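Aminoglycoside 6-N-acetyltransferase type Ib11 (Salmonella typhimurium, PDB 2QIR) probably acetylates the 6'-amino group of kanamycin B and related aminoglycosides with acetyl-CoA as donor, conferring antibiotic resistance. Local coordinates at residues 62-67 / 82-87; 99-104 / 138-143; 104-109 / 121-126. The protein carries 2 engineered substitutions. One frame throughout, in Å; residues are numbered along the deposited sequence.

Contact 1 (62-67 / 82-87); sequences QESVTP and SYVALG. With 9CS ((1R,2S,3S,4R,6S)-4,6-diamino-3-[(3-amino-3-deoxy-alpha-D-glucopyranosyl)oxy]-2-hydroxycyclohexyl 2,6-diamino-2,6-dideoxy-alpha-D-glucopyranoside), chain C.
The ring of Tyr83, paired with Val65 across two antiparallel strands, carries an amino nitrogen of the bound aminoglycoside over one face. This nitrogen, N3 of 9CS, is displaced toward the rim of the ring and is 3.4 Å from Tyr83 CZ. The ring reaches this place because CG lies between the backbone N and the carbonyl carbon (chi1 62°). Its hydroxyl bonds to Gln140, and its ring meets that of Trp93 with the planes nearly parallel. Val65 and Tyr83 form a non-hydrogen-bonded pair. Val65 CG2 touches Tyr83 CB at 3.9 Å and 9CS C13 at 3.8 Å. Glu63 extends this border: its CG is 3.6 Å from 9CS N4.

The backbones are joined by three hydrogen bonds. Thr66 and Ser82 are a hydrogen-bonded pair. Thr66 N gives the straightest bond, to Ser82 O at 2.8 Å. Ser82 N returns one to Thr66 O at 2.9 Å. Val84 N makes a longer one, 3.2 Å, to Ser64 O. On the sheet face away from Val65 and Tyr83, Thr66 CB lies 3.7 Å from Ser82 OG, and that hydroxyl is hydrogen-bonded to Tyr68.

Ser64 has positive phi and is the C-prime residue of a Schellman motif that ends the preceding helix. Its CB packs against Val84 CB. The chain thus passes from helix end into the beta hairpin of strands 65-72 and 75-84, part of the GNAT fold, which here borders the aminoglycoside site.

Contact 2 (99-104 / 138-143); sequences PGVRGI and KIQTDP. With 9CS ((1R,2S,3S,4R,6S)-4,6-diamino-3-[(3-amino-3-deoxy-alpha-D-glucopyranosyl)oxy]-2-hydroxycyclohexyl 2,6-diamino-2,6-dideoxy-alpha-D-glucopyranoside), chain C.
Arg102 and Gln140 carry the backbone bonding between two parallel strands. Arg102 N binds Lys138 O at 3.0 Å. Gln140 N binds Arg102 O at 2.7 Å. Ile104 N then binds Gln140 O at 3.0 Å.

Side-chain contacts lie on both faces. Ile104 and Thr141 run side by side, with Ile104 CG1 tight against Thr141 CG2 at 3.4 Å. Ile104 CG2 also meets Ile139 CG2, at 3.8 Å. On the other face, the Gln140 chain rises extended past Gly103 and crosses Val101 at about a right angle. The amide that Tyr83 holds touches a Val101 methyl there, Gln140 NE2 to Val101 CG1 at 3.5 Å.

Beyond the Ile104 to Gln140 bond, water and ligand come in. Water 1 gives protons to Ile104 O and to Asp142 OD1. That same Asp142 OD1 accepts a 2.7 Å bond from 9CS N2. The axes of 101-104 and 138-141 are 34° apart, consistent with the GNAT fold, where these strands diverge to receive the acetyl-CoA arm.

The strands are the two ends of a beta-alpha-beta unit. Its helix 118-131 packs on Ile104 and Ile139 through Leu130, strand 75-84 pairs beyond strand 101-108, and strand 170-178 pairs beyond strand 138-141.

Contact 3 (104-109 / 121-126); sequences IDQLLA and KLVRAL. Engineered in segment 104-109: Gln106 (natural residue Leu), Leu107 (natural residue Ser). With 9CS ((1R,2S,3S,4R,6S)-4,6-diamino-3-[(3-amino-3-deoxy-alpha-D-glucopyranosyl)oxy]-2-hydroxycyclohexyl 2,6-diamino-2,6-dideoxy-alpha-D-glucopyranoside), chain C.
Asp105 OD1 is gripped by two amino groups of the aminoglycoside. 9CS N1 and 9CS N2 each donate to Asp105 OD1 at 2.7 Å. N1 is the 6'-amino nitrogen, the group that the enzyme probably acetylates. Asp105 points away from helix 121-126, with CG anti to the carbonyl carbon (chi1 -57°). Its OD1 lies close to Asp142 OD1, and the two share N2.

The opposite face of the strand is pressed on the helix without any hydrogen bond. Ile104 and Leu126 meet tip to tip, Ile104 CG2 to Leu126 CD2 at 3.7 Å. Ile104 also crosses Val123 at about a right angle, with Ile104 CD1 3.8 Å from Val123 CG1. Gln106, an engineered residue, bends at chi2 (-62°) and brings its amide across Val123, again at about a right angle. There Val123 CG2 is 3.9 Å from Gln106 CD. The amide nitrogen bonds to Tyr154, a CoA-binding residue. Leu122 runs antiparallel to the side chains of Gln106 and Leu108 as it passes them; Leu122 CD1 is 4.1 Å from Leu108 CD2.

Coenzyme A lies by the C-terminal end of strand 101-108, where Leu108 N bonds to it and Gln106 O makes a weak bond. The engineered Leu107 touches Trp29 of helix 23-29. Strand 75-84 flanks strand 101-108, its Ala80 touching Gln106 and Leu126, and strand 14-17 meets the helix through Leu15, which touches Leu122, Ala125 and Leu126.

From the N terminus, contact 1 comes first. It closes the hairpin of strands 65-72 and 75-84, with 14 residues between its segments. The chain then crosses to strand 101-108, the next strand of the sheet, where contact 2 opens. Contact 2 spans 33 residues and closes the beta-alpha-beta unit on strand 138-141. Contact 3 is nested inside that loop and packs helix 118-131 on strand 101-108; the two share Ile104. Contacts 1 and 2 are in series and meet directly, Tyr83 O lying 2.9 Å from Gly103 N. The three contacts tie the hairpin, the parallel pair and the helix together; the aminoglycoside touches all three on the sheet face away from the helix.

Contact 1 (62-67 / 82-87)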
loop_
_atom_site.group_PDB
_atom_site.type_symbol
_atom_site.label_atom_id
_atom_site.label_comp_id
_atom_site.label_asym_id
_atom_site.label_seq_id
_atom_site.Cartn_x
_atom_site.Cartn_y
_atom_site.Cartn_z
ATOM N N GLN A 62 -0.569 15.740 3.382
ATOM C CA GLN A 62 0.262 16.731 2.684
ATOM C C GLN A 62 1.073 16.134 1.539
ATOM O O GLN A 62 1.514 16.865 0.652
ATOM C CB GLN A 62 1.238 17.415 3.652
ATOM C CG GLN A 62 0.679 17.723 5.041
ATOM C CD GLN A 62 -0.262 18.907 5.035
ATOM O OE1 GLN A 62 -0.037 19.879 4.301
ATOM N NE2 GLN A 62 -1.331 18.837 5.847
ATOM N N GLU A 63 1.319 14.826 1.585
ATOM C CA GLU A 63 1.957 14.126 0.460
ATOM C C GLU A 63 0.965 13.312 -0.356
ATOM O O GLU A 63 1.383 12.472 -1.146
ATOM C CB GLU A 63 3.105 13.213 0.906
ATOM C CG GLU A 63 4.400 13.938 1.265
ATOM C CD GLU A 63 4.561 14.032 2.771
ATOM O OE1 GLU A 63 4.353 12.982 3.448
ATOM O OE2 GLU A 63 4.872 15.145 3.282
ATOM N N SER A 64 -0.332 13.578 -0.173
ATOM C CA SER A 64 -1.398 12.888 -0.906
ATOM C C SER A 64 -1.428 11.392 -0.561
ATOM O O SER A 64 -1.717 10.545 -1.418
ATOM C CB SER A 64 -1.261 13.088 -2.416
ATOM O OG SER A 64 -1.718 14.369 -2.803
ATOM N N VAL A 65 -1.122 11.089 0.703
ATOM C CA VAL A 65 -1.169 9.727 1.196
ATOM C C VAL A 65 -2.356 9.526 2.131
ATOM O O VAL A 65 -2.591 10.334 3.022
ATOM C CB VAL A 65 0.129 9.307 1.911
ATOM C CG1 VAL A 65 -0.008 7.873 2.382
ATOM C CG2 VAL A 65 1.337 9.436 0.977
ATOM N N THR A 66 -3.083 8.429 1.916
ATOM C CA THR A 66 -4.181 8.022 2.783
ATOM C C THR A 66 -3.884 6.693 3.465
ATOM O O THR A 66 -3.756 5.673 2.791
ATOM C CB THR A 66 -5.498 7.903 1.987
ATOM O OG1 THR A 66 -5.682 9.091 1.195
ATOM C CG2 THR A 66 -6.665 7.664 2.918
ATOM N N PRO A 67 -3.777 6.697 4.808
ATOM C CA PRO A 67 -3.587 5.469 5.578
ATOM C C PRO A 67 -4.885 4.737 5.935
ATOM O O PRO A 67 -5.903 5.358 6.235
ATOM C CB PRO A 67 -2.893 5.977 6.841
ATOM C CG PRO A 67 -3.503 7.320 7.070
ATOM C CD PRO A 67 -3.770 7.891 5.684
ATOM N N SER A 82 -2.772 4.424 0.309
ATOM C CA SER A 82 -2.902 4.798 -1.089
ATOM C C SER A 82 -2.303 6.194 -1.293
ATOM O O SER A 82 -2.233 6.978 -0.356
ATOM C CB SER A 82 -4.365 4.712 -1.562
ATOM O OG SER A 82 -5.190 5.654 -0.898
ATOM N N TYR A 83 -1.845 6.495 -2.499
ATOM C CA TYR A 83 -1.270 7.803 -2.759
ATOM C C TYR A 83 -1.557 8.232 -4.204
ATOM O O TYR A 83 -1.695 7.400 -5.089
ATOM C CB TYR A 83 0.258 7.841 -2.420
ATOM C CG TYR A 83 1.115 6.883 -3.241
ATOM C CD1 TYR A 83 1.592 7.254 -4.494
ATOM C CD2 TYR A 83 1.432 5.601 -2.765
ATOM C CE1 TYR A 83 2.367 6.387 -5.267
ATOM C CE2 TYR A 83 2.217 4.723 -3.533
ATOM C CZ TYR A 83 2.676 5.123 -4.784
ATOM O OH TYR A 83 3.421 4.271 -5.575
ATOM N N VAL A 84 -1.676 9.534 -4.415
ATOM C CA VAL A 84 -1.767 10.100 -5.730
ATOM C C VAL A 84 -0.330 10.223 -6.240
ATOM O O VAL A 84 0.472 10.996 -5.702
ATOM C CB VAL A 84 -2.478 11.463 -5.691
ATOM C CG1 VAL A 84 -2.550 12.109 -7.111
ATOM C CG2 VAL A 84 -3.880 11.315 -5.039
ATOM N N ALA A 85 0.003 9.402 -7.240
ATOM C CA ALA A 85 1.362 9.327 -7.765
ATOM C C ALA A 85 1.859 10.686 -8.232
ATOM O O ALA A 85 2.947 11.102 -7.862
ATOM C CB ALA A 85 1.463 8.267 -8.887
ATOM N N LEU A 86 1.050 11.388 -9.014
ATOM C CA LEU A 86 1.358 12.753 -9.446
ATOM C C LEU A 86 1.577 13.725 -8.286
ATOM O O LEU A 86 2.312 14.701 -8.428
ATOM C CB LEU A 86 0.256 13.276 -10.371
ATOM C CG LEU A 86 0.457 14.584 -11.147
ATOM C CD1 LEU A 86 1.578 14.435 -12.143
ATOM C CD2 LEU A 86 -0.814 14.997 -11.856
ATOM N N GLY A 87 0.958 13.444 -7.141
ATOM C CA GLY A 87 1.037 14.309 -5.964
ATOM C C GLY A 87 2.200 14.038 -5.017
ATOM O O GLY A 87 2.228 14.572 -3.883
HETATM C C1 9CS C . 6.733 3.000 1.745
HETATM C C2 9CS C . 7.774 2.925 2.884
HETATM C C3 9CS C . 8.900 1.937 2.508
HETATM C C4 9CS C . 8.323 0.549 2.190
HETATM C C5 9CS C . 7.185 0.690 1.170
HETATM C C6 9CS C . 6.513 -0.667 1.095
HETATM C C7 9CS C . 5.926 6.190 -2.505
HETATM C C8 9CS C . 5.527 6.521 -1.053
HETATM C C9 9CS C . 6.333 5.676 -0.033
HETATM C C10 9CS C . 6.348 4.169 -0.377
HETATM C C11 9CS C . 6.670 3.903 -1.867
HETATM C C12 9CS C . 5.755 4.702 -2.802
HETATM C C13 9CS C . 4.915 8.655 -0.144
HETATM C C14 9CS C . 4.860 10.046 -0.796
HETATM C C15 9CS C . 6.228 10.730 -0.706
HETATM C C16 9CS C . 6.742 10.802 0.747
HETATM C C17 9CS C . 6.548 9.460 1.507
HETATM C C18 9CS C . 6.697 9.630 3.033
HETATM N N1 9CS C . 5.999 -0.873 -0.260
HETATM N N2 9CS C . 6.505 2.479 -2.179
HETATM N N3 9CS C . 5.181 6.993 -3.477
HETATM N N4 9CS C . 6.140 12.092 -1.246
HETATM O O5 9CS C . 6.194 1.689 1.562
HETATM O O7 9CS C . 9.855 1.850 3.556
HETATM O O8 9CS C . 9.332 -0.310 1.656
HETATM O O9 9CS C . 7.309 3.502 0.481
HETATM O O10 9CS C . 5.805 5.856 1.286
HETATM O O11 9CS C . 5.907 7.866 -0.847
HETATM O O12 9CS C . 5.236 8.802 1.278
HETATM O O13 9CS C . 4.446 9.914 -2.161
HETATM O O14 9CS C . 8.127 11.217 0.749
HETATM O O15 9CS C . 7.350 8.466 3.548
HETATM N N6 9CS C . 8.328 4.222 3.163
#

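Contact 2 (99-104 / 138-143)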
loop_
_atom_site.group_PDB
_atom_site.type_symbol
_atom_site.label_atom_id
_atom_site.label_comp_id
_atom_site.label_asym_id
_atom_site.label_seq_id
_atom_site.Cartn_x
_atom_site.Cartn_y
_atom_site.Cartn_z
ATOM N N PRO A 99 -3.250 12.410 -13.346
ATOM C CA PRO A 99 -3.749 12.614 -11.967
ATOM C C PRO A 99 -4.605 11.450 -11.444
ATOM O O PRO A 99 -4.874 11.380 -10.241
ATOM C CB PRO A 99 -4.598 13.887 -12.080
ATOM C CG PRO A 99 -4.979 13.979 -13.523
ATOM C CD PRO A 99 -3.819 13.406 -14.284
ATOM N N GLY A 100 -5.009 10.550 -12.343
ATOM C CA GLY A 100 -5.847 9.404 -11.998
ATOM C C GLY A 100 -5.091 8.197 -11.454
ATOM O O GLY A 100 -5.704 7.258 -10.958
ATOM N N VAL A 101 -3.762 8.221 -11.540
ATOM C CA VAL A 101 -2.954 7.110 -11.040
ATOM C C VAL A 101 -2.862 7.121 -9.507
ATOM O O VAL A 101 -2.636 8.169 -8.872
ATOM C CB VAL A 101 -1.545 7.049 -11.718
ATOM C CG1 VAL A 101 -0.755 5.796 -11.284
ATOM C CG2 VAL A 101 -1.696 7.040 -13.221
ATOM N N ARG A 102 -3.072 5.946 -8.928
ATOM C CA ARG A 102 -2.877 5.723 -7.498
ATOM C C ARG A 102 -1.791 4.674 -7.285
ATOM O O ARG A 102 -1.640 3.753 -8.082
ATOM C CB ARG A 102 -4.175 5.237 -6.818
ATOM C CG ARG A 102 -5.341 6.178 -6.936
ATOM C CD ARG A 102 -5.225 7.420 -6.017
ATOM N NE ARG A 102 -6.300 8.360 -6.331
ATOM C CZ ARG A 102 -6.275 9.236 -7.338
ATOM N NH1 ARG A 102 -5.209 9.327 -8.115
ATOM N NH2 ARG A 102 -7.314 10.033 -7.560
ATOM N N GLY A 103 -1.043 4.810 -6.205
ATOM C CA GLY A 103 -0.150 3.756 -5.794
ATOM C C GLY A 103 -0.587 3.168 -4.475
ATOM O O GLY A 103 -1.307 3.810 -3.700
ATOM N N ILE A 104 -0.157 1.940 -4.210
ATOM C CA ILE A 104 -0.451 1.328 -2.920
ATOM C C ILE A 104 0.761 0.735 -2.248
ATOM O O ILE A 104 1.720 0.341 -2.917
ATOM C CB ILE A 104 -1.612 0.301 -2.992
ATOM C CG1 ILE A 104 -1.201 -0.947 -3.781
ATOM C CG2 ILE A 104 -2.867 0.974 -3.539
ATOM C CD1 ILE A 104 -2.240 -2.056 -3.800
ATOM N N LYS A 138 -5.902 3.989 -12.933
ATOM C CA LYS A 138 -4.894 2.936 -12.856
ATOM C C LYS A 138 -4.286 2.890 -11.449
ATOM O O LYS A 138 -4.048 3.929 -10.851
ATOM C CB LYS A 138 -3.809 3.250 -13.899
ATOM C CG LYS A 138 -2.902 2.122 -14.268
ATOM C CD LYS A 138 -1.971 2.547 -15.398
ATOM C CE LYS A 138 -0.718 3.231 -14.859
ATOM N NZ LYS A 138 -0.054 4.070 -15.901
ATOM N N ILE A 139 -4.036 1.681 -10.938
ATOM C CA ILE A 139 -3.304 1.467 -9.685
ATOM C C ILE A 139 -1.905 0.948 -9.966
ATOM O O ILE A 139 -1.706 0.081 -10.825
ATOM C CB ILE A 139 -4.004 0.449 -8.715
ATOM C CG1 ILE A 139 -5.540 0.603 -8.691
ATOM C CG2 ILE A 139 -3.400 0.533 -7.274
ATOM C CD1 ILE A 139 -6.047 1.930 -8.175
ATOM N N GLN A 140 -0.932 1.471 -9.231
ATOM C CA GLN A 140 0.456 1.005 -9.332
ATOM C C GLN A 140 0.954 0.500 -7.990
ATOM O O GLN A 140 0.384 0.806 -6.934
ATOM C CB GLN A 140 1.380 2.109 -9.846
ATOM C CG GLN A 140 1.490 3.292 -8.910
ATOM C CD GLN A 140 2.483 4.343 -9.368
ATOM O OE1 GLN A 140 3.237 4.888 -8.561
ATOM N NE2 GLN A 140 2.481 4.641 -10.656
ATOM N N THR A 141 1.997 -0.313 -8.054
ATOM C CA THR A 141 2.757 -0.727 -6.883
ATOM C C THR A 141 4.213 -0.822 -7.320
ATOM O O THR A 141 4.512 -1.020 -8.508
ATOM C CB THR A 141 2.309 -2.096 -6.302
ATOM O OG1 THR A 141 2.697 -3.152 -7.184
ATOM C CG2 THR A 141 0.827 -2.171 -6.159
ATOM N N ASP A 142 5.107 -0.708 -6.343
ATOM C CA ASP A 142 6.543 -0.669 -6.585
ATOM C C ASP A 142 7.321 -1.515 -5.558
ATOM O O ASP A 142 8.151 -0.981 -4.832
ATOM C CB ASP A 142 7.020 0.790 -6.533
ATOM C CG ASP A 142 6.886 1.404 -5.137
ATOM O OD1 ASP A 142 5.992 0.995 -4.365
ATOM O OD2 ASP A 142 7.689 2.293 -4.796
ATOM N N PRO A 143 7.055 -2.830 -5.492
ATOM C CA PRO A 143 7.865 -3.665 -4.615
ATOM C C PRO A 143 9.322 -3.674 -5.084
ATOM O O PRO A 143 9.598 -3.500 -6.279
ATOM C CB PRO A 143 7.247 -5.054 -4.797
ATOM C CG PRO A 143 6.609 -4.996 -6.168
ATOM C CD PRO A 143 6.052 -3.628 -6.224
HETATM C C1 9CS C . 6.733 3.000 1.745
HETATM C C2 9CS C . 7.774 2.925 2.884
HETATM C C3 9CS C . 8.900 1.937 2.508
HETATM C C4 9CS C . 8.323 0.549 2.190
HETATM C C5 9CS C . 7.185 0.690 1.170
HETATM C C6 9CS C . 6.513 -0.667 1.095
HETATM C C7 9CS C . 5.926 6.190 -2.505
HETATM C C8 9CS C . 5.527 6.521 -1.053
HETATM C C9 9CS C . 6.333 5.676 -0.033
HETATM C C10 9CS C . 6.348 4.169 -0.377
HETATM C C11 9CS C . 6.670 3.903 -1.867
HETATM C C12 9CS C . 5.755 4.702 -2.802
HETATM C C13 9CS C . 4.915 8.655 -0.144
HETATM C C14 9CS C . 4.860 10.046 -0.796
HETATM C C15 9CS C . 6.228 10.730 -0.706
HETATM C C16 9CS C . 6.742 10.802 0.747
HETATM C C17 9CS C . 6.548 9.460 1.507
HETATM C C18 9CS C . 6.697 9.630 3.033
HETATM N N1 9CS C . 5.999 -0.873 -0.260
HETATM N N2 9CS C . 6.505 2.479 -2.179
HETATM N N3 9CS C . 5.181 6.993 -3.477
HETATM N N4 9CS C . 6.140 12.092 -1.246
HETATM O O5 9CS C . 6.194 1.689 1.562
HETATM O O7 9CS C . 9.855 1.850 3.556
HETATM O O8 9CS C . 9.332 -0.310 1.656
HETATM O O9 9CS C . 7.309 3.502 0.481
HETATM O O10 9CS C . 5.805 5.856 1.286
HETATM O O11 9CS C . 5.907 7.866 -0.847
HETATM O O12 9CS C . 5.236 8.802 1.278
HETATM O O13 9CS C . 4.446 9.914 -2.161
HETATM O O14 9CS C . 8.127 11.217 0.749
HETATM O O15 9CS C . 7.350 8.466 3.548
HETATM N N6 9CS C . 8.328 4.222 3.163
HETATM O O HOH W 1 3.459 1.882 -4.672
HETATM O O HOH W 2 4.213 -1.461 -3.322
#

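Contact 3 (104-109 / 121-126)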
loop_
_atom_site.group_PDB
_atom_site.type_symbol
_atom_site.label_atom_id
_atom_site.label_comp_id
_atom_site.label_asym_id
_atom_site.label_seq_id
_atom_site.Cartn_x
_atom_site.Cartn_y
_atom_site.Cartn_z
ATOM N N ILE A 104 -0.157 1.940 -4.210
ATOM C CA ILE A 104 -0.451 1.328 -2.920
ATOM C C ILE A 104 0.761 0.735 -2.248
ATOM O O ILE A 104 1.720 0.341 -2.917
ATOM C CB ILE A 104 -1.612 0.301 -2.992
ATOM C CG1 ILE A 104 -1.201 -0.947 -3.781
ATOM C CG2 ILE A 104 -2.867 0.974 -3.539
ATOM C CD1 ILE A 104 -2.240 -2.056 -3.800
ATOM N N ASP A 105 0.720 0.716 -0.916
ATOM C CA ASP A 105 1.680 -0.032 -0.085
ATOM C C ASP A 105 0.902 -0.678 1.058
ATOM O O ASP A 105 -0.155 -0.167 1.449
ATOM C CB ASP A 105 2.774 0.872 0.499
ATOM C CG ASP A 105 3.535 1.631 -0.564
ATOM O OD1 ASP A 105 4.393 1.005 -1.237
ATOM O OD2 ASP A 105 3.272 2.855 -0.721
ATOM N N GLN A 106 1.412 -1.786 1.592
ATOM C CA GLN A 106 0.732 -2.451 2.704
ATOM C C GLN A 106 1.571 -3.490 3.451
ATOM O O GLN A 106 2.601 -3.966 2.970
ATOM C CB GLN A 106 -0.612 -3.051 2.255
ATOM C CG GLN A 106 -0.536 -4.339 1.454
ATOM C CD GLN A 106 0.197 -4.193 0.125
ATOM O OE1 GLN A 106 1.066 -5.022 -0.208
ATOM N NE2 GLN A 106 -0.143 -3.142 -0.645
ATOM N N LEU A 107 1.094 -3.841 4.635
ATOM C CA LEU A 107 1.769 -4.790 5.483
ATOM C C LEU A 107 0.733 -5.543 6.316
ATOM O O LEU A 107 -0.355 -5.020 6.610
ATOM C CB LEU A 107 2.783 -4.074 6.386
ATOM C CG LEU A 107 2.254 -3.076 7.444
ATOM C CD1 LEU A 107 1.961 -3.757 8.792
ATOM C CD2 LEU A 107 3.235 -1.929 7.633
ATOM N N LEU A 108 1.084 -6.768 6.680
ATOM C CA LEU A 108 0.305 -7.563 7.607
ATOM C C LEU A 108 1.013 -7.525 8.959
ATOM O O LEU A 108 2.228 -7.703 9.032
ATOM C CB LEU A 108 0.185 -8.999 7.094
ATOM C CG LEU A 108 -0.719 -9.282 5.886
ATOM C CD1 LEU A 108 -0.588 -10.758 5.471
ATOM C CD2 LEU A 108 -2.179 -8.924 6.181
ATOM N N ALA A 109 0.251 -7.270 10.016
ATOM C CA ALA A 109 0.797 -7.030 11.352
ATOM C C ALA A 109 1.425 -8.260 12.010
ATOM O O ALA A 109 2.428 -8.136 12.729
ATOM C CB ALA A 109 -0.281 -6.473 12.242
ATOM N N LYS A 121 -6.294 -10.661 -0.270
ATOM C CA LYS A 121 -7.613 -10.068 0.047
ATOM C C LYS A 121 -7.500 -8.586 0.400
ATOM O O LYS A 121 -8.298 -7.781 -0.057
ATOM C CB LYS A 121 -8.315 -10.795 1.200
ATOM C CG LYS A 121 -8.710 -12.246 0.940
ATOM C CD LYS A 121 -8.970 -12.942 2.283
ATOM C CE LYS A 121 -9.224 -14.435 2.110
ATOM N NZ LYS A 121 -10.572 -14.692 1.534
ATOM N N LEU A 122 -6.497 -8.231 1.200
ATOM C CA LEU A 122 -6.247 -6.837 1.543
ATOM C C LEU A 122 -6.047 -6.000 0.261
ATOM O O LEU A 122 -6.723 -4.987 0.062
ATOM C CB LEU A 122 -5.040 -6.727 2.498
ATOM C CG LEU A 122 -4.739 -5.430 3.276
ATOM C CD1 LEU A 122 -3.452 -5.582 4.112
ATOM C CD2 LEU A 122 -4.629 -4.200 2.380
ATOM N N VAL A 123 -5.128 -6.428 -0.607
ATOM C CA VAL A 123 -4.889 -5.733 -1.888
ATOM C C VAL A 123 -6.174 -5.660 -2.748
ATOM O O VAL A 123 -6.533 -4.580 -3.241
ATOM C CB VAL A 123 -3.678 -6.347 -2.669
ATOM C CG1 VAL A 123 -3.463 -5.657 -4.006
ATOM C CG2 VAL A 123 -2.403 -6.249 -1.839
ATOM N N ARG A 124 -6.880 -6.785 -2.900
ATOM C CA ARG A 124 -8.149 -6.792 -3.645
ATOM C C ARG A 124 -9.178 -5.782 -3.096
ATOM O O ARG A 124 -9.834 -5.064 -3.879
ATOM C CB ARG A 124 -8.748 -8.204 -3.753
ATOM C CG ARG A 124 -7.959 -9.151 -4.682
ATOM C CD ARG A 124 -8.852 -10.255 -5.241
ATOM N NE ARG A 124 -8.157 -11.181 -6.151
ATOM C CZ ARG A 124 -7.837 -10.929 -7.430
ATOM N NH1 ARG A 124 -8.109 -9.755 -7.998
ATOM N NH2 ARG A 124 -7.217 -11.857 -8.151
ATOM N N ALA A 125 -9.280 -5.699 -1.767
ATOM C CA ALA A 125 -10.158 -4.725 -1.094
ATOM C C ALA A 125 -9.732 -3.275 -1.375
ATOM O O ALA A 125 -10.578 -2.394 -1.616
ATOM C CB ALA A 125 -10.201 -4.998 0.425
ATOM N N LEU A 126 -8.418 -3.040 -1.374
ATOM C CA LEU A 126 -7.859 -1.704 -1.560
ATOM C C LEU A 126 -7.978 -1.242 -3.020
ATOM O O LEU A 126 -8.306 -0.080 -3.280
ATOM C CB LEU A 126 -6.414 -1.666 -1.046
ATOM C CG LEU A 126 -5.534 -0.418 -1.129
ATOM C CD1 LEU A 126 -6.169 0.806 -0.458
ATOM C CD2 LEU A 126 -4.175 -0.728 -0.511
HETATM C C1 9CS C . 6.733 3.000 1.745
HETATM C C2 9CS C . 7.774 2.925 2.884
HETATM C C3 9CS C . 8.900 1.937 2.508
HETATM C C4 9CS C . 8.323 0.549 2.190
HETATM C C5 9CS C . 7.185 0.690 1.170
HETATM C C6 9CS C . 6.513 -0.667 1.095
HETATM C C7 9CS C . 5.926 6.190 -2.505
HETATM C C8 9CS C . 5.527 6.521 -1.053
HETATM C C9 9CS C . 6.333 5.676 -0.033
HETATM C C10 9CS C . 6.348 4.169 -0.377
HETATM C C11 9CS C . 6.670 3.903 -1.867
HETATM C C12 9CS C . 5.755 4.702 -2.802
HETATM C C13 9CS C . 4.915 8.655 -0.144
HETATM C C14 9CS C . 4.860 10.046 -0.796
HETATM C C15 9CS C . 6.228 10.730 -0.706
HETATM C C16 9CS C . 6.742 10.802 0.747
HETATM C C17 9CS C . 6.548 9.460 1.507
HETATM C C18 9CS C . 6.697 9.630 3.033
HETATM N N1 9CS C . 5.999 -0.873 -0.260
HETATM N N2 9CS C . 6.505 2.479 -2.179
HETATM N N3 9CS C . 5.181 6.993 -3.477
HETATM N N4 9CS C . 6.140 12.092 -1.246
HETATM O O5 9CS C . 6.194 1.689 1.562
HETATM O O7 9CS C . 9.855 1.850 3.556
HETATM O O8 9CS C . 9.332 -0.310 1.656
HETATM O O9 9CS C . 7.309 3.502 0.481
HETATM O O10 9CS C . 5.805 5.856 1.286
HETATM O O11 9CS C . 5.907 7.866 -0.847
HETATM O O12 9CS C . 5.236 8.802 1.278
HETATM O O13 9CS C . 4.446 9.914 -2.161
HETATM O O14 9CS C . 8.127 11.217 0.749
HETATM O O15 9CS C . 7.350 8.466 3.548
HETATM N N6 9CS C . 8.328 4.222 3.163
#